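Local atomic coordinates of putative alcohol dehydrogenase (Sinorhizobium meliloti, PDB entry 4J6F), a protein that probably interconverts alcohols and carbonyl compounds with a nicotinamide cofactor, as a member of the medium-chain dehydrogenase/reductase family. Residues V30-A36 with Y162-M166; G111-V115 with L185-C190; T114-I118 with I130-V136. All blocks are in the same frame, centred on the assembly; numbering follows the deposited sequence.

The three contacts all reach the mixed sheet of the GroES-like catalytic part. Along the chain the order is 30-36, 111-115 running into 114-118, then 130-136, 162-166 and 185-190; contact 3 is thus nested inside the loop closed by contact 1, while contacts 1 and 2 interlock. Contacts 2 and 3 share Thr114 and Val115 on strand 113-121, their centres about 11 Å apart, and Leu185 and Cys189 pack on strand 133-140. Contact 1 lies about 18 Å from contact 2 and 14 Å from contact 3, joined to both by Met166 against Thr114. Contact 2, nearest the chain's centre, leads through helix 189-201 toward the Rossmann-type parallel sheet.

Contact 1: residues V30-A36 with Y162-M166; sequences VPKTMTA and YAEYM
The N-terminal strand of the catalytic part, 33-39, is fastened to the chain entering strand 165-169 by a single beta bridge, Ala36 with Ala163, where the two CB atoms meet at 3.6 Å. Beside this bridge Glu164 grips Thr35 twice. Its backbone N donates to Thr35 O at 3.2 Å, approaching nearly along the C=O axis, though the N-H is bent (139°). Its side chain extends toward 30-36: with CG beside the backbone N and the rest of the chain extended, OE1 receives Thr35 N at 3.0 Å in an almost straight bond (173°). The N-H comes down from above the carboxylate plane, 58° out of it, and so does not use an in-plane position.

Met34, a selenomethionine, turns its side chain inward between Ala163 and Tyr165. SE lies 4.0 Å from Ala163 CB. It also stands at the edge of the Tyr165 ring, 5.5 Å from the centroid, a Met-aromatic contact. Farther along the same ring, Val30 CG1 lies over one face. Pro31 comes in obliquely at the hydroxyl end, its CD 3.5 Å from Tyr165 CE2. At the start of 162-166 the ring of Tyr162 leads away from strand 33-39, and its OH is hydrogen-bonded to Asp77. Strand 33-39 also pairs antiparallel with 48-51 and 53-55, so the bridge and the Glu164 grip tie a small antiparallel sheet to the larger one, an arrangement consistent with the GroES-like fold of medium-chain dehydrogenases.

Contact 2: residues G111-V115 with L185-C190; sequences GTDTV and LATFCC
Asp113, Val115 and Ala186 carry this buried contact between the start of strand 113-121 and the turn that runs into helix 189-201. Asp113 CG lies beside its own backbone N (chi1 -59°), which carries the carboxylate across to the helix, where OD1 accepts the backbone N-H of Cys190 at 2.7 Å. The donor arrives on the syn side, 30° out of the carboxylate plane, and the bond is moderately straight (155°). The other oxygen, OD2, is engaged by a salt bridge with Lys376 and a hydrogen bond from Asn74, so both oxygens are held and the group's rotation is probably fixed.

Ala186, within the type I turn from Leu185 to Phe188, sits against the backbone of Asp113, its CB 3.5 Å from Asp113 O. Asp113 is the centre of an inverse gamma turn, with a weak bond from Thr114 N to Thr112 O, at the start of the strand. Val115 directs CG2 at the turn 185-188, meeting Leu185 CB and Ala186 CB, each at 3.8 Å. A bound glycerol, probably from the crystallisation liquor, lies about 4 Å from the Cys190 side chain. Around this junction Ala186 rests on Ala70 of strand 63-72, Cys189 touches Met135 of strand 133-140 and Phe336 of helix 333-344, and Leu185 touches Arg133 and Ile343.

Contact 3: residues T114-I118 with I130-V136; sequences TVGHI and IGERVMV
Ile118 and Val134 form the apolar centre, their side chains crossing at about a right angle with Ile118 CD1 4.0 Å from Val134 CG1. Ile118 sets CG1 beside its backbone N and then runs out extended (chi2 -171°), which brings the methyl to its neighbour. Val134 continues the layer onto Ile66 of strand 63-72 and onto Ala173 and Val175. Toward the other end Thr114 CB meets Val136 CG2 at 3.9 Å. On the side of the sheet that holds Val115, Met135, His117 and Arg133, Val115 sets CG1 against Arg133 CD at 3.9 Å, the two side chains slanting past each other.

These residues belong to a beta hairpin of strands 113-121 and 133-140, antiparallel neighbours in the mixed sheet of the GroES-like domain. Gly116 and Val134 make the hydrogen-bonded pair, with N-O distances of 3.0 Å from Gly116 N to Val134 O and 2.8 Å from Val134 N to Gly116 O. Val115 with Met135 and His117 with Arg133 are the non-hydrogen-bonded pairs flanking it. Val136 N donates to Thr114 O beyond one of them; beyond the other, Ile118 N donates to Glu132 O and Gly131 N to Ile118 O (2.8 Å), the last donor tilted 16° from the carbonyl plane.

At the polar edge Arg133 CA lies over one face of the His117 ring, displaced toward its rim, and His117 CE1 rests 3.7 Å from Arg133 CG. Arg133 bends at chi2 and chi3, leaving its guanidinium plane 39° from the imidazole. Both side chains converge on Asp182: His117 NE2 bonds to OD2 and Arg133 NH2 forms a salt bridge with OD1, while NH2 also donates to Leu180 O. Glu132 turns its carboxylate instead to Arg129, with which OE1 forms a salt bridge.

Contact 1: residues V30-A36 with Y162-M166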
ATOM      1  N   VAL A  30     -26.130 -21.455  37.064  1.00 47.59           N
ATOM      2  CA  VAL A  30     -24.739 -21.186  36.716  1.00 42.67           C
ATOM      3  C   VAL A  30     -23.813 -21.868  37.723  1.00 43.45           C
ATOM      4  O   VAL A  30     -23.806 -21.493  38.896  1.00 42.82           O
ATOM      5  CB  VAL A  30     -24.459 -19.674  36.715  1.00 39.88           C
ATOM      6  CG1 VAL A  30     -23.036 -19.387  36.272  1.00 38.33           C
ATOM      7  CG2 VAL A  30     -25.464 -18.955  35.835  1.00 39.35           C
ATOM      8  N   PRO A  31     -23.026 -22.868  37.268  1.00 46.15           N
ATOM      9  CA  PRO A  31     -22.158 -23.654  38.164  1.00 46.37           C
ATOM     10  C   PRO A  31     -20.882 -22.901  38.540  1.00 44.52           C
ATOM     11  O   PRO A  31     -20.607 -21.845  37.978  1.00 43.79           O
ATOM     12  CB  PRO A  31     -21.838 -24.906  37.329  1.00 47.45           C
ATOM     13  CG  PRO A  31     -21.926 -24.450  35.904  1.00 47.44           C
ATOM     14  CD  PRO A  31     -22.896 -23.295  35.856  1.00 46.95           C
ATOM     15  N   LYS A  32     -20.111 -23.426  39.487  1.00 45.34           N
ATOM     16  CA  LYS A  32     -18.874 -22.754  39.891  1.00 45.71           C
ATOM     17  C   LYS A  32     -17.659 -23.194  39.053  1.00 45.53           C
ATOM     18  O   LYS A  32     -16.672 -22.460  38.944  1.00 47.34           O
ATOM     19  CB  LYS A  32     -18.627 -22.881  41.403  1.00 48.48           C
ATOM     20  CG  LYS A  32     -19.732 -22.303  42.305  1.00 54.01           C
ATOM     21  CD  LYS A  32     -20.041 -20.815  42.064  1.00 56.30           C
ATOM     22  CE  LYS A  32     -20.457 -20.061  43.328  1.00 58.70           C
ATOM     23  NZ  LYS A  32     -21.564 -20.709  44.098  1.00 62.15           N
ATOM     24  N   THR A  33     -17.739 -24.376  38.446  1.00 42.73           N
ATOM     25  CA  THR A  33     -16.732 -24.799  37.474  1.00 40.51           C
ATOM     26  C   THR A  33     -17.396 -25.174  36.144  1.00 40.87           C
ATOM     27  O   THR A  33     -18.599 -25.446  36.087  1.00 41.12           O
ATOM     28  CB  THR A  33     -15.841 -25.955  37.998  1.00 38.97           C
ATOM     29  OG1 THR A  33     -16.636 -27.123  38.227  1.00 37.89           O
ATOM     30  CG2 THR A  33     -15.123 -25.561  39.289  1.00 38.69           C
HETATM   31  N   MSE A  34     -16.608 -25.180  35.073  1.00 41.45           N
HETATM   32  CA  MSE A  34     -17.135 -25.460  33.737  1.00 41.28           C
HETATM   33  C   MSE A  34     -16.158 -26.239  32.888  1.00 39.81           C
HETATM   34  O   MSE A  34     -14.988 -26.448  33.254  1.00 38.20           O
HETATM   35  CB  MSE A  34     -17.469 -24.145  33.032  1.00 42.58           C
HETATM   36  CG  MSE A  34     -16.234 -23.247  32.965  1.00 46.52           C
HETATM   37 SE   MSE A  34     -16.522 -21.743  31.726  1.00 49.31          SE
HETATM   38  CE  MSE A  34     -14.836 -20.739  31.905  1.00 46.37           C
ATOM     39  N   THR A  35     -16.663 -26.667  31.736  1.00 38.41           N
ATOM     40  CA  THR A  35     -15.886 -27.338  30.712  1.00 38.21           C
ATOM     41  C   THR A  35     -15.348 -26.294  29.740  1.00 37.79           C
ATOM     42  O   THR A  35     -16.048 -25.334  29.399  1.00 39.14           O
ATOM     43  CB  THR A  35     -16.785 -28.341  29.974  1.00 39.60           C
ATOM     44  OG1 THR A  35     -17.126 -29.402  30.869  1.00 43.10           O
ATOM     45  CG2 THR A  35     -16.096 -28.927  28.786  1.00 39.06           C
ATOM     46  N   ALA A  36     -14.098 -26.459  29.319  1.00 36.48           N
ATOM     47  CA  ALA A  36     -13.485 -25.551  28.350  1.00 35.51           C
ATOM     48  C   ALA A  36     -12.296 -26.211  27.703  1.00 36.46           C
ATOM     49  O   ALA A  36     -11.651 -27.078  28.306  1.00 37.55           O
ATOM     50  CB  ALA A  36     -13.046 -24.248  29.008  1.00 33.96           C
ATOM     51  N   TYR A 162     -14.565 -20.904  23.483  1.00 30.08           N
ATOM     52  CA  TYR A 162     -14.454 -22.352  23.549  1.00 30.72           C
ATOM     53  C   TYR A 162     -14.554 -22.821  24.991  1.00 33.44           C
ATOM     54  O   TYR A 162     -13.662 -23.458  25.519  1.00 35.45           O
ATOM     55  CB  TYR A 162     -13.152 -22.818  22.923  1.00 29.89           C
ATOM     56  CG  TYR A 162     -13.071 -22.533  21.453  1.00 29.42           C
ATOM     57  CD1 TYR A 162     -14.201 -22.554  20.668  1.00 29.91           C
ATOM     58  CD2 TYR A 162     -11.865 -22.241  20.851  1.00 28.55           C
ATOM     59  CE1 TYR A 162     -14.135 -22.288  19.323  1.00 30.69           C
ATOM     60  CE2 TYR A 162     -11.792 -21.973  19.509  1.00 28.60           C
ATOM     61  CZ  TYR A 162     -12.931 -22.000  18.753  1.00 30.66           C
ATOM     62  OH  TYR A 162     -12.859 -21.748  17.419  1.00 31.97           O
ATOM     63  N   ALA A 163     -15.695 -22.519  25.587  1.00 32.43           N
ATOM     64  CA  ALA A 163     -16.023 -22.802  26.976  1.00 33.90           C
ATOM     65  C   ALA A 163     -17.548 -22.734  27.104  1.00 36.82           C
ATOM     66  O   ALA A 163     -18.228 -22.335  26.137  1.00 37.89           O
ATOM     67  CB  ALA A 163     -15.372 -21.772  27.872  1.00 33.46           C
ATOM     68  N   GLU A 164     -18.088 -23.134  28.265  1.00 35.96           N
ATOM     69  CA  GLU A 164     -19.546 -23.088  28.510  1.00 35.31           C
ATOM     70  C   GLU A 164     -20.040 -21.685  28.897  1.00 34.61           C
ATOM     71  O   GLU A 164     -21.211 -21.362  28.690  1.00 35.73           O
ATOM     72  CB  GLU A 164     -19.967 -24.097  29.572  1.00 35.71           C
ATOM     73  CG  GLU A 164     -19.764 -25.542  29.157  1.00 39.01           C
ATOM     74  CD  GLU A 164     -20.068 -26.548  30.265  1.00 42.72           C
ATOM     75  OE1 GLU A 164     -19.621 -26.370  31.427  1.00 42.56           O
ATOM     76  OE2 GLU A 164     -20.752 -27.543  29.957  1.00 45.00           O
ATOM     77  N   TYR A 165     -19.143 -20.864  29.445  1.00 31.58           N
ATOM     78  CA  TYR A 165     -19.475 -19.516  29.890  1.00 30.50           C
ATOM     79  C   TYR A 165     -18.371 -18.542  29.536  1.00 29.86           C
ATOM     80  O   TYR A 165     -17.208 -18.919  29.469  1.00 30.32           O
ATOM     81  CB  TYR A 165     -19.718 -19.496  31.401  1.00 31.78           C
ATOM     82  CG  TYR A 165     -20.874 -20.358  31.819  1.00 32.95           C
ATOM     83  CD1 TYR A 165     -22.180 -19.876  31.753  1.00 32.92           C
ATOM     84  CD2 TYR A 165     -20.671 -21.667  32.254  1.00 33.84           C
ATOM     85  CE1 TYR A 165     -23.254 -20.668  32.114  1.00 33.17           C
ATOM     86  CE2 TYR A 165     -21.745 -22.467  32.620  1.00 34.91           C
ATOM     87  CZ  TYR A 165     -23.029 -21.956  32.543  1.00 35.30           C
ATOM     88  OH  TYR A 165     -24.099 -22.728  32.906  1.00 39.35           O
HETATM   89  N   MSE A 166     -18.726 -17.285  29.312  1.00 30.22           N
HETATM   90  CA  MSE A 166     -17.729 -16.285  28.958  1.00 32.10           C
HETATM   91  C   MSE A 166     -18.094 -14.963  29.559  1.00 33.93           C
HETATM   92  O   MSE A 166     -19.270 -14.557  29.533  1.00 35.33           O
HETATM   93  CB  MSE A 166     -17.661 -16.183  27.438  1.00 32.30           C
HETATM   94  CG  MSE A 166     -16.488 -15.347  26.950  1.00 35.28           C
HETATM   95 SE   MSE A 166     -16.749 -15.041  25.023  1.00 43.01          SE
HETATM   96  CE  MSE A 166     -15.628 -13.434  24.862  1.00 40.58           C
TER

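Contact 2: residues G111-V115 with L185-C190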
ATOM      1  N   GLY A 111     -11.390 -18.712  20.790  1.00 32.37           N
ATOM      2  CA  GLY A 111     -12.738 -18.640  20.240  1.00 32.42           C
ATOM      3  C   GLY A 111     -13.177 -17.202  20.159  1.00 34.27           C
ATOM      4  O   GLY A 111     -13.272 -16.521  21.180  1.00 36.41           O
ATOM      5  N   THR A 112     -13.373 -16.728  18.935  1.00 33.15           N
ATOM      6  CA  THR A 112     -13.719 -15.343  18.670  1.00 32.21           C
ATOM      7  C   THR A 112     -15.184 -15.090  18.371  1.00 33.12           C
ATOM      8  O   THR A 112     -15.749 -14.111  18.824  1.00 37.94           O
ATOM      9  CB  THR A 112     -12.895 -14.798  17.494  1.00 33.44           C
ATOM     10  OG1 THR A 112     -12.894 -15.751  16.437  1.00 34.40           O
ATOM     11  CG2 THR A 112     -11.483 -14.570  17.908  1.00 33.66           C
ATOM     12  N   ASP A 113     -15.792 -15.974  17.598  1.00 31.87           N
ATOM     13  CA  ASP A 113     -17.165 -15.785  17.113  1.00 32.66           C
ATOM     14  C   ASP A 113     -18.220 -16.377  18.027  1.00 33.42           C
ATOM     15  O   ASP A 113     -18.902 -17.332  17.667  1.00 36.12           O
ATOM     16  CB  ASP A 113     -17.304 -16.363  15.714  1.00 33.67           C
ATOM     17  CG  ASP A 113     -16.355 -15.723  14.733  1.00 37.24           C
ATOM     18  OD1 ASP A 113     -15.895 -14.598  15.023  1.00 37.03           O
ATOM     19  OD2 ASP A 113     -16.060 -16.344  13.687  1.00 40.53           O
ATOM     20  N   THR A 114     -18.362 -15.785  19.204  1.00 31.66           N
ATOM     21  CA  THR A 114     -19.192 -16.348  20.262  1.00 30.46           C
ATOM     22  C   THR A 114     -20.629 -15.827  20.222  1.00 30.11           C
ATOM     23  O   THR A 114     -20.874 -14.618  20.101  1.00 30.30           O
ATOM     24  CB  THR A 114     -18.567 -16.058  21.635  1.00 30.94           C
ATOM     25  OG1 THR A 114     -17.197 -16.473  21.619  1.00 33.72           O
ATOM     26  CG2 THR A 114     -19.282 -16.802  22.729  1.00 30.33           C
ATOM     27  N   VAL A 115     -21.576 -16.754  20.314  1.00 29.29           N
ATOM     28  CA  VAL A 115     -22.968 -16.400  20.545  1.00 30.90           C
ATOM     29  C   VAL A 115     -23.402 -17.063  21.859  1.00 32.10           C
ATOM     30  O   VAL A 115     -22.989 -18.190  22.150  1.00 32.42           O
ATOM     31  CB  VAL A 115     -23.880 -16.848  19.372  1.00 30.48           C
ATOM     32  CG1 VAL A 115     -25.349 -16.608  19.702  1.00 31.11           C
ATOM     33  CG2 VAL A 115     -23.514 -16.121  18.089  1.00 28.24           C
ATOM     34  N   LEU A 185     -25.705 -17.350  13.619  1.00 34.20           N
ATOM     35  CA  LEU A 185     -25.177 -16.074  14.056  1.00 31.54           C
ATOM     36  C   LEU A 185     -23.691 -16.138  14.404  1.00 31.91           C
ATOM     37  O   LEU A 185     -22.992 -15.131  14.330  1.00 33.10           O
ATOM     38  CB  LEU A 185     -25.972 -15.629  15.274  1.00 31.28           C
ATOM     39  CG  LEU A 185     -26.203 -14.146  15.495  1.00 32.02           C
ATOM     40  CD1 LEU A 185     -26.687 -13.472  14.220  1.00 32.79           C
ATOM     41  CD2 LEU A 185     -27.223 -13.999  16.607  1.00 32.41           C
ATOM     42  N   ALA A 186     -23.207 -17.316  14.787  1.00 32.61           N
ATOM     43  CA  ALA A 186     -21.809 -17.483  15.203  1.00 33.08           C
ATOM     44  C   ALA A 186     -20.819 -17.561  14.036  1.00 36.20           C
ATOM     45  O   ALA A 186     -19.624 -17.800  14.230  1.00 38.35           O
ATOM     46  CB  ALA A 186     -21.676 -18.710  16.085  1.00 32.36           C
ATOM     47  N   THR A 187     -21.306 -17.371  12.818  1.00 35.26           N
ATOM     48  CA  THR A 187     -20.445 -17.520  11.662  1.00 32.22           C
ATOM     49  C   THR A 187     -19.790 -16.193  11.308  1.00 33.48           C
ATOM     50  O   THR A 187     -18.845 -16.165  10.540  1.00 34.65           O
ATOM     51  CB  THR A 187     -21.209 -18.090  10.438  1.00 31.25           C
ATOM     52  OG1 THR A 187     -22.146 -17.125   9.938  1.00 32.62           O
ATOM     53  CG2 THR A 187     -21.956 -19.358  10.801  1.00 30.48           C
ATOM     54  N   PHE A 188     -20.268 -15.096  11.889  1.00 34.95           N
ATOM     55  CA  PHE A 188     -19.990 -13.771  11.318  1.00 34.20           C
ATOM     56  C   PHE A 188     -18.789 -12.973  11.831  1.00 36.53           C
ATOM     57  O   PHE A 188     -17.986 -12.497  11.027  1.00 38.12           O
ATOM     58  CB  PHE A 188     -21.227 -12.888  11.391  1.00 30.78           C
ATOM     59  CG  PHE A 188     -22.360 -13.342  10.518  1.00 29.92           C
ATOM     60  CD1 PHE A 188     -22.289 -13.221   9.142  1.00 29.87           C
ATOM     61  CD2 PHE A 188     -23.523 -13.838  11.078  1.00 30.36           C
ATOM     62  CE1 PHE A 188     -23.351 -13.607   8.341  1.00 31.51           C
ATOM     63  CE2 PHE A 188     -24.590 -14.225  10.284  1.00 31.94           C
ATOM     64  CZ  PHE A 188     -24.508 -14.107   8.910  1.00 32.28           C
ATOM     65  N   CYS A 189     -18.612 -12.822  13.137  1.00 35.45           N
ATOM     66  CA  CYS A 189     -17.839 -11.693  13.663  1.00 35.33           C
ATOM     67  C   CYS A 189     -16.346 -11.453  13.333  1.00 33.42           C
ATOM     68  O   CYS A 189     -16.007 -10.366  12.911  1.00 33.08           O
ATOM     69  CB  CYS A 189     -17.980 -11.686  15.180  1.00 40.41           C
ATOM     70  SG  CYS A 189     -17.014 -10.418  16.001  1.00 50.25           S
ATOM     71  N   CYS A 190     -15.470 -12.440  13.449  1.00 32.55           N
ATOM     72  CA  CYS A 190     -14.080 -12.256  13.053  1.00 30.33           C
ATOM     73  C   CYS A 190     -13.897 -12.084  11.552  1.00 29.62           C
ATOM     74  O   CYS A 190     -13.354 -11.069  11.121  1.00 32.49           O
ATOM     75  CB  CYS A 190     -13.198 -13.397  13.572  1.00 32.42           C
ATOM     76  SG  CYS A 190     -11.439 -13.233  13.158  1.00 34.48           S
TER

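Contact 3: residues T114-I118 with I130-V136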
ATOM      1  N   THR A 114     -18.362 -15.785  19.204  1.00 31.66           N
ATOM      2  CA  THR A 114     -19.192 -16.348  20.262  1.00 30.46           C
ATOM      3  C   THR A 114     -20.629 -15.827  20.222  1.00 30.11           C
ATOM      4  O   THR A 114     -20.874 -14.618  20.101  1.00 30.30           O
ATOM      5  CB  THR A 114     -18.567 -16.058  21.635  1.00 30.94           C
ATOM      6  OG1 THR A 114     -17.197 -16.473  21.619  1.00 33.72           O
ATOM      7  CG2 THR A 114     -19.282 -16.802  22.729  1.00 30.33           C
ATOM      8  N   VAL A 115     -21.576 -16.754  20.314  1.00 29.29           N
ATOM      9  CA  VAL A 115     -22.968 -16.400  20.545  1.00 30.90           C
ATOM     10  C   VAL A 115     -23.402 -17.063  21.859  1.00 32.10           C
ATOM     11  O   VAL A 115     -22.989 -18.190  22.150  1.00 32.42           O
ATOM     12  CB  VAL A 115     -23.880 -16.848  19.372  1.00 30.48           C
ATOM     13  CG1 VAL A 115     -25.349 -16.608  19.702  1.00 31.11           C
ATOM     14  CG2 VAL A 115     -23.514 -16.121  18.089  1.00 28.24           C
ATOM     15  N   GLY A 116     -24.224 -16.371  22.649  1.00 31.96           N
ATOM     16  CA  GLY A 116     -24.777 -16.961  23.873  1.00 31.93           C
ATOM     17  C   GLY A 116     -25.917 -16.190  24.518  1.00 33.09           C
ATOM     18  O   GLY A 116     -26.454 -15.244  23.942  1.00 30.97           O
ATOM     19  N   HIS A 117     -26.269 -16.601  25.737  1.00 37.03           N
ATOM     20  CA  HIS A 117     -27.363 -16.003  26.516  1.00 37.29           C
ATOM     21  C   HIS A 117     -26.823 -15.407  27.820  1.00 36.35           C
ATOM     22  O   HIS A 117     -26.121 -16.079  28.576  1.00 37.42           O
ATOM     23  CB  HIS A 117     -28.449 -17.052  26.772  1.00 39.96           C
ATOM     24  CG  HIS A 117     -29.094 -17.541  25.514  1.00 48.47           C
ATOM     25  ND1 HIS A 117     -30.363 -17.161  25.128  1.00 54.50           N
ATOM     26  CD2 HIS A 117     -28.621 -18.334  24.519  1.00 51.85           C
ATOM     27  CE1 HIS A 117     -30.655 -17.720  23.963  1.00 56.97           C
ATOM     28  NE2 HIS A 117     -29.611 -18.432  23.569  1.00 54.80           N
ATOM     29  N   ILE A 118     -27.114 -14.131  28.059  1.00 33.12           N
ATOM     30  CA  ILE A 118     -26.644 -13.473  29.266  1.00 31.61           C
ATOM     31  C   ILE A 118     -27.333 -14.113  30.456  1.00 33.91           C
ATOM     32  O   ILE A 118     -28.558 -14.138  30.516  1.00 37.68           O
ATOM     33  CB  ILE A 118     -26.965 -11.970  29.253  1.00 30.27           C
ATOM     34  CG1 ILE A 118     -26.337 -11.301  28.020  1.00 28.34           C
ATOM     35  CG2 ILE A 118     -26.507 -11.322  30.557  1.00 30.38           C
ATOM     36  CD1 ILE A 118     -26.422  -9.796  28.027  1.00 28.29           C
ATOM     37  N   ILE A 130     -30.526  -9.789  31.456  1.00 39.05           N
ATOM     38  CA  ILE A 130     -30.484 -11.231  31.622  1.00 36.82           C
ATOM     39  C   ILE A 130     -31.500 -11.883  30.692  1.00 36.04           C
ATOM     40  O   ILE A 130     -32.608 -11.382  30.516  1.00 36.45           O
ATOM     41  CB  ILE A 130     -30.694 -11.632  33.090  1.00 37.79           C
ATOM     42  CG1 ILE A 130     -29.390 -11.446  33.865  1.00 37.88           C
ATOM     43  CG2 ILE A 130     -31.170 -13.076  33.205  1.00 38.56           C
ATOM     44  CD1 ILE A 130     -29.569 -11.387  35.367  1.00 39.80           C
ATOM     45  N   GLY A 131     -31.091 -12.975  30.060  1.00 36.25           N
ATOM     46  CA  GLY A 131     -31.975 -13.735  29.182  1.00 37.34           C
ATOM     47  C   GLY A 131     -31.838 -13.412  27.707  1.00 37.61           C
ATOM     48  O   GLY A 131     -32.395 -14.124  26.872  1.00 38.91           O
ATOM     49  N   GLU A 132     -31.103 -12.342  27.391  1.00 36.06           N
ATOM     50  CA  GLU A 132     -30.911 -11.898  26.018  1.00 34.92           C
ATOM     51  C   GLU A 132     -29.982 -12.819  25.241  1.00 34.51           C
ATOM     52  O   GLU A 132     -29.028 -13.366  25.800  1.00 34.76           O
ATOM     53  CB  GLU A 132     -30.345 -10.492  25.995  1.00 35.26           C
ATOM     54  CG  GLU A 132     -31.402  -9.414  26.000  1.00 38.41           C
ATOM     55  CD  GLU A 132     -30.837  -8.038  26.304  1.00 41.90           C
ATOM     56  OE1 GLU A 132     -29.621  -7.812  26.099  1.00 42.15           O
ATOM     57  OE2 GLU A 132     -31.615  -7.178  26.760  1.00 44.72           O
ATOM     58  N   ARG A 133     -30.278 -12.979  23.953  1.00 34.04           N
ATOM     59  CA  ARG A 133     -29.442 -13.733  23.033  1.00 32.91           C
ATOM     60  C   ARG A 133     -28.489 -12.734  22.380  1.00 34.07           C
ATOM     61  O   ARG A 133     -28.915 -11.816  21.663  1.00 36.52           O
ATOM     62  CB  ARG A 133     -30.317 -14.453  22.002  1.00 32.27           C
ATOM     63  CG  ARG A 133     -29.619 -15.545  21.203  1.00 33.11           C
ATOM     64  CD  ARG A 133     -28.938 -15.009  19.938  1.00 35.35           C
ATOM     65  NE  ARG A 133     -29.832 -14.287  19.011  1.00 35.60           N
ATOM     66  CZ  ARG A 133     -30.381 -14.806  17.910  1.00 33.55           C
ATOM     67  NH1 ARG A 133     -31.165 -14.048  17.147  1.00 33.94           N
ATOM     68  NH2 ARG A 133     -30.144 -16.070  17.561  1.00 31.43           N
ATOM     69  N   VAL A 134     -27.198 -12.894  22.652  1.00 32.40           N
ATOM     70  CA  VAL A 134     -26.202 -11.958  22.150  1.00 31.17           C
ATOM     71  C   VAL A 134     -25.142 -12.558  21.228  1.00 32.06           C
ATOM     72  O   VAL A 134     -24.696 -13.699  21.397  1.00 31.78           O
ATOM     73  CB  VAL A 134     -25.501 -11.176  23.279  1.00 29.58           C
ATOM     74  CG1 VAL A 134     -26.511 -10.323  24.029  1.00 30.47           C
ATOM     75  CG2 VAL A 134     -24.745 -12.109  24.216  1.00 28.48           C
HETATM   76  N   MSE A 135     -24.764 -11.756  20.241  1.00 33.52           N
HETATM   77  CA  MSE A 135     -23.595 -11.997  19.432  1.00 35.42           C
HETATM   78  C   MSE A 135     -22.503 -11.143  19.999  1.00 32.36           C
HETATM   79  O   MSE A 135     -22.662  -9.927  20.107  1.00 33.82           O
HETATM   80  CB  MSE A 135     -23.928 -11.521  18.037  1.00 42.69           C
HETATM   81  CG  MSE A 135     -22.863 -11.960  17.049  1.00 51.18           C
HETATM   82 SE   MSE A 135     -23.205 -10.969  15.390  1.00 57.96          SE
HETATM   83  CE  MSE A 135     -21.367 -10.358  15.045  1.00 59.52           C
ATOM     84  N   VAL A 136     -21.398 -11.777  20.384  1.00 28.78           N
ATOM     85  CA  VAL A 136     -20.240 -11.084  20.940  1.00 27.76           C
ATOM     86  C   VAL A 136     -19.423 -10.370  19.862  1.00 29.72           C
ATOM     87  O   VAL A 136     -19.074 -10.969  18.839  1.00 31.07           O
ATOM     88  CB  VAL A 136     -19.314 -12.080  21.653  1.00 27.02           C
ATOM     89  CG1 VAL A 136     -17.987 -11.432  22.012  1.00 26.89           C
ATOM     90  CG2 VAL A 136     -19.990 -12.633  22.892  1.00 28.02           C
TER